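CDC25-like phosphatase YCH1 (Saccharomyces cerevisiae, PDB 3FS5) dephosphorylates proteins as a single-domain phosphatase of the Cdc25 family, built on the rhodanese fold. Local coordinates at residues A[1-5]-A[113-118]; A[13-18]-A[127-132]; A[34-40]-A[50-56]. All coordinates share one frame; numbering follows the deposited sequence.

Contact 1 (A[1-5]-A[113-118]); sequences MDSYS and LSRCRL
Met1 drives its thioether down between Leu118 and Cys116. Met1 SD lies 3.9 Å from Leu118 CG, the two side chains crossing at about a right angle, and the bend at chi3 (-79°) then turns Met1 CE to within 4.2 Å of Cys116 CB. Leu113 fills the other half of the apolar patch. Its two methyls press on the Tyr4 ring: Leu113 CD2 makes a CH-pi contact over one face, 4.3 Å from the ring centroid, while Leu113 CD1 lies 3.8 Å from Tyr4 CE1. Cutting Met1 back to an alanine would probably open a gap beside Leu118 and Cys116 and let the chain end swing more freely. Farther out, Met1 N donates to Leu113 O (3.0 Å) from well above the carbonyl plane, the one hydrogen bond between the segments. At the outer edge Ser3 OG donates to Asp2 OD1 and also bonds Asn8, and Tyr4 OH bonds Leu108 O. The N-terminal chain thus lies along the turn that leads into strand 116-121 of the rhodanese sheet, with Leu105 of helix 96-106 against Met1, Leu113 and Leu118, and Leu74 of helix 63-78 against Cys116.

Contact 2 (A[13-18]-A[127-132]); sequences DPTELH and RWQSVY
His18 and Tyr132 lie face to face in an offset stack, their centroids 4.2 Å apart and their planes only 5° from parallel. His18 CD2 sits over the rim of the phenol near CE2, and Val131 CG1 covers the opposite face of the Tyr132 ring, so the phenol is sandwiched between an imidazole and a methyl. Thr15 meets its edge, with CA 3.5 Å from Tyr132 OH. The Trp128 indole has Tyr132 CD1 over one face and His18 CA near its plane at the edge. Leu17 CD2 approaches Trp128 CZ3 obliquely at 3.8 Å, and Pro14 CB comes to 4.0 Å from Trp128 CE3. Trp128 CG is anti to the backbone N, which sends the benzo end toward helix 14-23, while NE1 turns to Thr139. The third flat group, the Arg127 guanidinium, carries Pro14 CD over one face, 3.4 Å from NH2; bends at chi2 and chi3 fold the arginine across the proline ring. Beyond it Arg127 NH1 forms a long salt bridge to Asp13 OD2 at 3.5 Å, with carboxylate and guanidinium planes 53° apart. Segments 14-18 and 127-132 of the two helices in this rhodanese-like domain cross at -64°, their axes 10.7 Å apart at closest approach, a distance these large side chains span. Inside, then, the joint depends on stacking and hydrocarbon contact; the one charged pair between the segments lies at the outer edge of the contact, long and turned out of coplanarity, and is likely to add only modestly to the hold.

Contact 3 (A[34-40]-A[50-56]); sequences QVVDVRG and DGWHYAY
Gln34 lies flat over Trp52: its CG stands 3.7 Å above the centroid of the indole six-membered ring, almost on the normal, and its amide plane is tilted only 13° from the ring. With CG anti to the backbone N (chi1 178°), the bend at chi2 then lays the amide over the indole, and Arg72 adds a cation-pi contact to the same indole. His53 turns edge-on instead, pointing ND1 at Asp37 O along a straight but long bond of 3.3 Å that lies in the imidazole plane. Tyr54 N reaches the same oxygen at 3.0 Å from the opposite face of the carbonyl, so two donors grip it. Between these side chains runs the parallel pairing of strands 33-37 and 52-53 at one border of the rhodanese sheet, where Trp52 N donates to Val35 O and Asp37 N donates to Trp52 O (2.7 Å). Val36 and Trp52 project on one side, Asp37 and His53 on the other. There Arg39 grips the Asp37 carboxylate side-on, NH1 to OD1 at 2.8 Å and NE to OD2 at 3.0 Å, both in the guanidinium plane; Arg39 N also binds OD2, closing an Asx turn. Asp37 touches His89 and Arg39 touches Met91, the neighbours of Cys90, modified in this crystal, which opens a CX5R sequence as in the phosphate-binding loop of Cdc25 phosphatases. Past the strands, Tyr56 N bonds Val38 O where helix 56-61 begins.

Contact 3 is the inner one, its centre about 6 Å from that of the chain, with 8 of 14 touching residues buried; the centres of contacts 2 and 1 lie about 12 Å and about 16 Å away, each with 3 of 8 buried. Contacts 1 and 3 share one parallel sheet: strand 84-88 runs between their strands, its Val86 and Phe88 touching both Leu118 and Val36. Contact 2 joins two helices beside it, and Leu17 CD2 reaches Val35 CG2 of contact 3 at 4.3 Å. Chemistry follows place: backbone bonds dominate between strands, stacked rings between helices, and hydrocarbon contact with one backbone bond at the N-terminus. Contacts 1 and 2 both enclose contact 3 in sequence.

Contact 1 (A[1-5]-A[113-118])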
loop_
_atom_site.group_PDB
_atom_site.type_symbol
_atom_site.label_atom_id
_atom_site.label_comp_id
_atom_site.label_asym_id
_atom_site.label_seq_id
_atom_site.Cartn_x
_atom_site.Cartn_y
_atom_site.Cartn_z
ATOM N N MET A 1 6.443 13.132 -8.554
ATOM C CA MET A 1 7.488 13.479 -7.549
ATOM C C MET A 1 8.643 14.208 -8.230
ATOM O O MET A 1 8.826 14.099 -9.444
ATOM C CB MET A 1 7.978 12.205 -6.856
ATOM C CG MET A 1 6.853 11.431 -6.183
ATOM S SD MET A 1 7.365 9.857 -5.478
ATOM C CE MET A 1 7.414 8.823 -6.948
ATOM N N ASP A 2 9.424 14.945 -7.447
ATOM C CA ASP A 2 10.534 15.724 -7.990
ATOM C C ASP A 2 11.943 15.217 -7.688
ATOM O O ASP A 2 12.895 15.590 -8.376
ATOM C CB ASP A 2 10.409 17.175 -7.517
ATOM C CG ASP A 2 10.131 17.279 -6.029
ATOM O OD1 ASP A 2 10.961 16.796 -5.229
ATOM O OD2 ASP A 2 9.078 17.841 -5.658
ATOM N N SER A 3 12.085 14.379 -6.666
ATOM C CA SER A 3 13.402 13.865 -6.312
ATOM C C SER A 3 13.340 12.470 -5.705
ATOM O O SER A 3 12.304 11.804 -5.745
ATOM C CB SER A 3 14.088 14.819 -5.329
ATOM O OG SER A 3 13.357 14.920 -4.121
ATOM N N TYR A 4 14.463 12.032 -5.146
ATOM C CA TYR A 4 14.546 10.720 -4.531
ATOM C C TYR A 4 14.660 10.818 -3.017
ATOM O O TYR A 4 15.062 9.863 -2.360
ATOM C CB TYR A 4 15.742 9.949 -5.099
ATOM C CG TYR A 4 15.594 9.612 -6.565
ATOM C CD1 TYR A 4 16.033 10.492 -7.554
ATOM C CD2 TYR A 4 14.969 8.432 -6.963
ATOM C CE1 TYR A 4 15.849 10.203 -8.907
ATOM C CE2 TYR A 4 14.780 8.133 -8.306
ATOM C CZ TYR A 4 15.223 9.023 -9.273
ATOM O OH TYR A 4 15.022 8.732 -10.601
ATOM N N SER A 5 14.288 11.976 -2.474
ATOM C CA SER A 5 14.352 12.218 -1.039
ATOM C C SER A 5 13.166 11.605 -0.300
ATOM O O SER A 5 12.077 11.477 -0.849
ATOM C CB SER A 5 14.397 13.725 -0.763
ATOM O OG SER A 5 14.300 13.989 0.626
ATOM N N LEU A 113 9.413 9.202 -12.380
ATOM C CA LEU A 113 9.150 9.866 -11.110
ATOM C C LEU A 113 7.800 10.568 -11.082
ATOM O O LEU A 113 7.155 10.629 -10.036
ATOM C CB LEU A 113 10.247 10.885 -10.795
ATOM C CG LEU A 113 11.548 10.371 -10.174
ATOM C CD1 LEU A 113 12.468 11.551 -9.886
ATOM C CD2 LEU A 113 11.243 9.611 -8.885
ATOM N N SER A 114 7.372 11.092 -12.226
ATOM C CA SER A 114 6.101 11.807 -12.305
ATOM C C SER A 114 4.883 10.901 -12.476
ATOM O O SER A 114 3.743 11.358 -12.380
ATOM C CB SER A 114 6.142 12.807 -13.464
ATOM O OG SER A 114 6.353 12.136 -14.696
ATOM N N ARG A 115 5.113 9.617 -12.723
ATOM C CA ARG A 115 4.003 8.693 -12.920
ATOM C C ARG A 115 3.386 8.105 -11.654
ATOM O O ARG A 115 2.316 7.494 -11.711
ATOM C CB ARG A 115 4.435 7.554 -13.841
ATOM C CG ARG A 115 4.614 7.983 -15.286
ATOM C CD ARG A 115 4.167 6.868 -16.211
ATOM N NE ARG A 115 5.274 6.055 -16.678
ATOM C CZ ARG A 115 5.150 4.830 -17.172
ATOM N NH1 ARG A 115 6.229 4.184 -17.582
ATOM N NH2 ARG A 115 3.962 4.238 -17.227
ATOM N N CYS A 116 4.054 8.283 -10.519
ATOM C CA CYS A 116 3.565 7.741 -9.252
ATOM C C CYS A 116 3.633 8.737 -8.104
ATOM O O CYS A 116 4.401 9.698 -8.142
ATOM C CB CYS A 116 4.392 6.515 -8.835
ATOM S SG CYS A 116 4.389 5.113 -9.960
ATOM N N ARG A 117 2.812 8.486 -7.087
ATOM C CA ARG A 117 2.787 9.273 -5.856
ATOM C C ARG A 117 2.882 8.154 -4.827
ATOM O O ARG A 117 2.148 7.180 -4.917
ATOM C CB ARG A 117 1.468 10.030 -5.675
ATOM C CG ARG A 117 1.148 11.043 -6.763
ATOM C CD ARG A 117 -0.152 11.782 -6.447
ATOM N NE ARG A 117 -0.735 12.389 -7.638
ATOM C CZ ARG A 117 -0.191 13.400 -8.307
ATOM N NH1 ARG A 117 -0.792 13.882 -9.390
ATOM N NH2 ARG A 117 0.943 13.937 -7.885
ATOM N N LEU A 118 3.786 8.276 -3.865
ATOM C CA LEU A 118 3.953 7.216 -2.880
ATOM C C LEU A 118 3.386 7.552 -1.510
ATOM O O LEU A 118 3.652 8.625 -0.968
ATOM C CB LEU A 118 5.436 6.862 -2.750
ATOM C CG LEU A 118 6.130 6.459 -4.053
ATOM C CD1 LEU A 118 7.602 6.167 -3.778
ATOM C CD2 LEU A 118 5.442 5.235 -4.650
#

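Contact 2 (A[13-18]-A[127-132])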
loop_
_atom_site.group_PDB
_atom_site.type_symbol
_atom_site.label_atom_id
_atom_site.label_comp_id
_atom_site.label_asym_id
_atom_site.label_seq_id
_atom_site.Cartn_x
_atom_site.Cartn_y
_atom_site.Cartn_z
ATOM N N ASP A 13 -4.239 8.348 6.321
ATOM C CA ASP A 13 -4.986 7.780 7.442
ATOM C C ASP A 13 -5.982 6.774 6.874
ATOM O O ASP A 13 -6.420 6.910 5.732
ATOM C CB ASP A 13 -5.751 8.873 8.201
ATOM C CG ASP A 13 -4.895 9.586 9.240
ATOM O OD1 ASP A 13 -5.283 10.697 9.656
ATOM O OD2 ASP A 13 -3.850 9.037 9.654
ATOM N N PRO A 14 -6.357 5.757 7.666
ATOM C CA PRO A 14 -7.307 4.716 7.258
ATOM C C PRO A 14 -8.627 5.285 6.732
ATOM O O PRO A 14 -9.188 4.770 5.763
ATOM C CB PRO A 14 -7.513 3.912 8.545
ATOM C CG PRO A 14 -6.219 4.084 9.264
ATOM C CD PRO A 14 -5.897 5.534 9.048
ATOM N N THR A 15 -9.123 6.337 7.383
ATOM C CA THR A 15 -10.380 6.962 6.977
ATOM C C THR A 15 -10.314 7.529 5.561
ATOM O O THR A 15 -11.302 7.490 4.832
ATOM C CB THR A 15 -10.801 8.095 7.958
ATOM O OG1 THR A 15 -9.751 9.063 8.064
ATOM C CG2 THR A 15 -11.090 7.525 9.337
ATOM N N GLU A 16 -9.158 8.056 5.162
ATOM C CA GLU A 16 -9.032 8.603 3.814
ATOM C C GLU A 16 -8.922 7.492 2.768
ATOM O O GLU A 16 -9.473 7.614 1.678
ATOM C CB GLU A 16 -7.834 9.552 3.705
ATOM C CG GLU A 16 -7.770 10.247 2.345
ATOM C CD GLU A 16 -6.937 11.522 2.346
ATOM O OE1 GLU A 16 -6.914 12.205 1.296
ATOM O OE2 GLU A 16 -6.310 11.840 3.382
ATOM N N LEU A 17 -8.213 6.411 3.087
ATOM C CA LEU A 17 -8.102 5.308 2.136
ATOM C C LEU A 17 -9.484 4.697 1.939
ATOM O O LEU A 17 -9.877 4.371 0.821
ATOM C CB LEU A 17 -7.142 4.225 2.646
ATOM C CG LEU A 17 -7.092 2.944 1.802
ATOM C CD1 LEU A 17 -6.737 3.283 0.355
ATOM C CD2 LEU A 17 -6.072 1.974 2.394
ATOM N N HIS A 18 -10.222 4.550 3.031
ATOM C CA HIS A 18 -11.556 3.975 2.958
ATOM C C HIS A 18 -12.438 4.809 2.036
ATOM O O HIS A 18 -13.232 4.270 1.271
ATOM C CB HIS A 18 -12.170 3.891 4.363
ATOM C CG HIS A 18 -13.595 3.440 4.367
ATOM N ND1 HIS A 18 -14.652 4.318 4.276
ATOM C CD2 HIS A 18 -14.136 2.200 4.401
ATOM C CE1 HIS A 18 -15.784 3.639 4.252
ATOM N NE2 HIS A 18 -15.500 2.352 4.326
ATOM N N ARG A 127 -4.319 -1.061 12.618
ATOM C CA ARG A 127 -5.245 0.040 12.859
ATOM C C ARG A 127 -6.425 -0.101 11.912
ATOM O O ARG A 127 -7.570 0.148 12.289
ATOM C CB ARG A 127 -4.590 1.408 12.651
ATOM C CG ARG A 127 -5.269 2.472 13.508
ATOM C CD ARG A 127 -5.569 3.776 12.787
ATOM N NE ARG A 127 -4.389 4.607 12.584
ATOM C CZ ARG A 127 -4.434 5.913 12.329
ATOM N NH1 ARG A 127 -3.310 6.595 12.150
ATOM N NH2 ARG A 127 -5.601 6.544 12.271
ATOM N N TRP A 128 -6.143 -0.510 10.678
ATOM C CA TRP A 128 -7.195 -0.692 9.688
ATOM C C TRP A 128 -8.306 -1.614 10.191
ATOM O O TRP A 128 -9.479 -1.242 10.175
ATOM C CB TRP A 128 -6.611 -1.259 8.390
ATOM C CG TRP A 128 -7.645 -1.540 7.335
ATOM C CD1 TRP A 128 -8.282 -2.722 7.103
ATOM C CD2 TRP A 128 -8.185 -0.601 6.396
ATOM N NE1 TRP A 128 -9.188 -2.581 6.078
ATOM C CE2 TRP A 128 -9.148 -1.289 5.626
ATOM C CE3 TRP A 128 -7.951 0.757 6.132
ATOM C CZ2 TRP A 128 -9.879 -0.666 4.606
ATOM C CZ3 TRP A 128 -8.679 1.378 5.118
ATOM C CH2 TRP A 128 -9.632 0.662 4.368
ATOM N N GLN A 129 -7.941 -2.811 10.645
ATOM C CA GLN A 129 -8.948 -3.758 11.116
ATOM C C GLN A 129 -9.728 -3.301 12.348
ATOM O O GLN A 129 -10.879 -3.691 12.529
ATOM C CB GLN A 129 -8.319 -5.144 11.371
ATOM C CG GLN A 129 -7.358 -5.254 12.550
ATOM C CD GLN A 129 -8.060 -5.346 13.899
ATOM O OE1 GLN A 129 -9.033 -6.086 14.063
ATOM N NE2 GLN A 129 -7.557 -4.601 14.877
ATOM N N SER A 130 -9.124 -2.468 13.187
ATOM C CA SER A 130 -9.817 -2.009 14.386
ATOM C C SER A 130 -11.018 -1.152 13.996
ATOM O O SER A 130 -11.928 -0.947 14.795
ATOM C CB SER A 130 -8.877 -1.199 15.284
ATOM O OG SER A 130 -8.589 0.072 14.721
ATOM N N VAL A 131 -11.023 -0.668 12.759
ATOM C CA VAL A 131 -12.108 0.177 12.277
ATOM C C VAL A 131 -12.937 -0.463 11.169
ATOM O O VAL A 131 -14.164 -0.390 11.190
ATOM C CB VAL A 131 -11.566 1.527 11.737
ATOM C CG1 VAL A 131 -12.717 2.408 11.280
ATOM C CG2 VAL A 131 -10.755 2.228 12.807
ATOM N N TYR A 132 -12.267 -1.094 10.209
ATOM C CA TYR A 132 -12.952 -1.705 9.070
ATOM C C TYR A 132 -12.790 -3.217 8.951
ATOM O O TYR A 132 -13.184 -3.809 7.943
ATOM C CB TYR A 132 -12.463 -1.055 7.774
ATOM C CG TYR A 132 -12.571 0.454 7.758
ATOM C CD1 TYR A 132 -11.431 1.254 7.726
ATOM C CD2 TYR A 132 -13.818 1.085 7.785
ATOM C CE1 TYR A 132 -11.523 2.643 7.722
ATOM C CE2 TYR A 132 -13.925 2.476 7.783
ATOM C CZ TYR A 132 -12.774 3.248 7.750
ATOM O OH TYR A 132 -12.872 4.623 7.747
#

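Contact 3 (A[34-40]-A[50-56])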
loop_
_atom_site.group_PDB
_atom_site.type_symbol
_atom_site.label_atom_id
_atom_site.label_comp_id
_atom_site.label_asym_id
_atom_site.label_seq_id
_atom_site.Cartn_x
_atom_site.Cartn_y
_atom_site.Cartn_z
ATOM N N GLN A 34 -3.372 1.978 -5.749
ATOM C CA GLN A 34 -3.099 0.557 -5.614
ATOM C C GLN A 34 -2.413 0.291 -4.283
ATOM O O GLN A 34 -1.363 0.862 -3.987
ATOM C CB GLN A 34 -2.202 0.052 -6.749
ATOM C CG GLN A 34 -1.847 -1.429 -6.599
ATOM C CD GLN A 34 -3.081 -2.328 -6.609
ATOM O OE1 GLN A 34 -3.242 -3.201 -5.751
ATOM N NE2 GLN A 34 -3.949 -2.124 -7.587
ATOM N N VAL A 35 -3.018 -0.582 -3.486
ATOM C CA VAL A 35 -2.481 -0.937 -2.182
ATOM C C VAL A 35 -1.468 -2.069 -2.307
ATOM O O VAL A 35 -1.726 -3.071 -2.977
ATOM C CB VAL A 35 -3.614 -1.392 -1.221
ATOM C CG1 VAL A 35 -3.025 -1.926 0.083
ATOM C CG2 VAL A 35 -4.555 -0.233 -0.943
ATOM N N VAL A 36 -0.312 -1.898 -1.673
ATOM C CA VAL A 36 0.721 -2.930 -1.681
ATOM C C VAL A 36 1.014 -3.319 -0.232
ATOM O O VAL A 36 1.561 -2.528 0.542
ATOM C CB VAL A 36 2.029 -2.442 -2.345
ATOM C CG1 VAL A 36 3.057 -3.584 -2.390
ATOM C CG2 VAL A 36 1.738 -1.948 -3.757
ATOM N N ASP A 37 0.630 -4.539 0.120
ATOM C CA ASP A 37 0.815 -5.102 1.457
ATOM C C ASP A 37 2.198 -5.762 1.477
ATOM O O ASP A 37 2.410 -6.777 0.816
ATOM C CB ASP A 37 -0.301 -6.131 1.694
ATOM C CG ASP A 37 -0.338 -6.664 3.111
ATOM O OD1 ASP A 37 -1.417 -7.137 3.519
ATOM O OD2 ASP A 37 0.692 -6.630 3.807
ATOM N N VAL A 38 3.135 -5.195 2.235
ATOM C CA VAL A 38 4.491 -5.737 2.270
ATOM C C VAL A 38 4.835 -6.598 3.484
ATOM O O VAL A 38 6.007 -6.795 3.814
ATOM C CB VAL A 38 5.540 -4.602 2.112
ATOM C CG1 VAL A 38 5.338 -3.908 0.754
ATOM C CG2 VAL A 38 5.408 -3.587 3.242
ATOM N N ARG A 39 3.805 -7.126 4.133
ATOM C CA ARG A 39 3.995 -7.998 5.283
ATOM C C ARG A 39 4.495 -9.356 4.799
ATOM O O ARG A 39 4.390 -9.679 3.613
ATOM C CB ARG A 39 2.671 -8.191 6.027
ATOM C CG ARG A 39 2.178 -6.960 6.766
ATOM C CD ARG A 39 0.886 -7.268 7.497
ATOM N NE ARG A 39 -0.228 -7.437 6.563
ATOM C CZ ARG A 39 -1.450 -7.821 6.919
ATOM N NH1 ARG A 39 -2.401 -7.938 6.002
ATOM N NH2 ARG A 39 -1.718 -8.104 8.193
ATOM N N GLY A 40 5.049 -10.139 5.717
ATOM C CA GLY A 40 5.529 -11.464 5.368
ATOM C C GLY A 40 4.472 -12.468 5.789
ATOM O O GLY A 40 3.326 -12.404 5.334
ATOM N N ASP A 50 -8.508 -6.100 -2.775
ATOM C CA ASP A 50 -7.869 -5.728 -4.034
ATOM C C ASP A 50 -6.415 -5.260 -3.926
ATOM O O ASP A 50 -5.846 -4.778 -4.904
ATOM C CB ASP A 50 -8.696 -4.661 -4.761
ATOM C CG ASP A 50 -10.126 -5.109 -5.030
ATOM O OD1 ASP A 50 -10.343 -6.310 -5.302
ATOM O OD2 ASP A 50 -11.033 -4.251 -4.979
ATOM N N GLY A 51 -5.807 -5.395 -2.749
ATOM C CA GLY A 51 -4.416 -4.993 -2.611
ATOM C C GLY A 51 -3.488 -6.087 -3.124
ATOM O O GLY A 51 -3.933 -7.211 -3.338
ATOM N N TRP A 52 -2.213 -5.773 -3.346
ATOM C CA TRP A 52 -1.268 -6.786 -3.807
ATOM C C TRP A 52 -0.322 -7.130 -2.661
ATOM O O TRP A 52 0.056 -6.263 -1.875
ATOM C CB TRP A 52 -0.443 -6.305 -5.005
ATOM C CG TRP A 52 -1.228 -5.948 -6.230
ATOM C CD1 TRP A 52 -2.504 -6.330 -6.539
ATOM C CD2 TRP A 52 -0.775 -5.138 -7.320
ATOM N NE1 TRP A 52 -2.874 -5.800 -7.755
ATOM C CE2 TRP A 52 -1.831 -5.065 -8.256
ATOM C CE3 TRP A 52 0.423 -4.464 -7.596
ATOM C CZ2 TRP A 52 -1.727 -4.341 -9.452
ATOM C CZ3 TRP A 52 0.528 -3.744 -8.786
ATOM C CH2 TRP A 52 -0.545 -3.688 -9.698
ATOM N N HIS A 53 0.061 -8.398 -2.581
ATOM C CA HIS A 53 0.936 -8.878 -1.521
ATOM C C HIS A 53 2.367 -9.113 -2.011
ATOM O O HIS A 53 2.626 -10.063 -2.744
ATOM C CB HIS A 53 0.332 -10.166 -0.944
ATOM C CG HIS A 53 1.112 -10.764 0.182
ATOM N ND1 HIS A 53 1.911 -10.018 1.021
ATOM C CD2 HIS A 53 1.173 -12.038 0.638
ATOM C CE1 HIS A 53 2.432 -10.806 1.945
ATOM N NE2 HIS A 53 1.998 -12.036 1.736
ATOM N N TYR A 54 3.277 -8.220 -1.614
ATOM C CA TYR A 54 4.702 -8.293 -1.965
ATOM C C TYR A 54 5.539 -8.150 -0.695
ATOM O O TYR A 54 5.784 -7.034 -0.229
ATOM C CB TYR A 54 5.094 -7.174 -2.947
ATOM C CG TYR A 54 4.681 -7.439 -4.376
ATOM C CD1 TYR A 54 3.353 -7.310 -4.772
ATOM C CD2 TYR A 54 5.615 -7.858 -5.325
ATOM C CE1 TYR A 54 2.960 -7.594 -6.071
ATOM C CE2 TYR A 54 5.232 -8.146 -6.630
ATOM C CZ TYR A 54 3.901 -8.013 -6.995
ATOM O OH TYR A 54 3.497 -8.314 -8.273
ATOM N N ALA A 55 5.986 -9.275 -0.143
ATOM C CA ALA A 55 6.770 -9.267 1.092
ATOM C C ALA A 55 8.013 -8.377 1.031
ATOM O O ALA A 55 8.813 -8.464 0.098
ATOM C CB ALA A 55 7.166 -10.698 1.468
ATOM N N TYR A 56 8.169 -7.532 2.043
ATOM C CA TYR A 56 9.307 -6.625 2.122
ATOM C C TYR A 56 10.653 -7.346 2.019
ATOM O O TYR A 56 11.544 -6.912 1.287
ATOM C CB TYR A 56 9.271 -5.849 3.435
ATOM C CG TYR A 56 10.463 -4.941 3.615
ATOM C CD1 TYR A 56 10.562 -3.747 2.910
ATOM C CD2 TYR A 56 11.505 -5.288 4.473
ATOM C CE1 TYR A 56 11.667 -2.917 3.052
ATOM C CE2 TYR A 56 12.615 -4.466 4.623
ATOM C CZ TYR A 56 12.690 -3.282 3.910
ATOM O OH TYR A 56 13.782 -2.460 4.053
HETATM O O HOH W 1 -5.718 -1.528 -4.071
#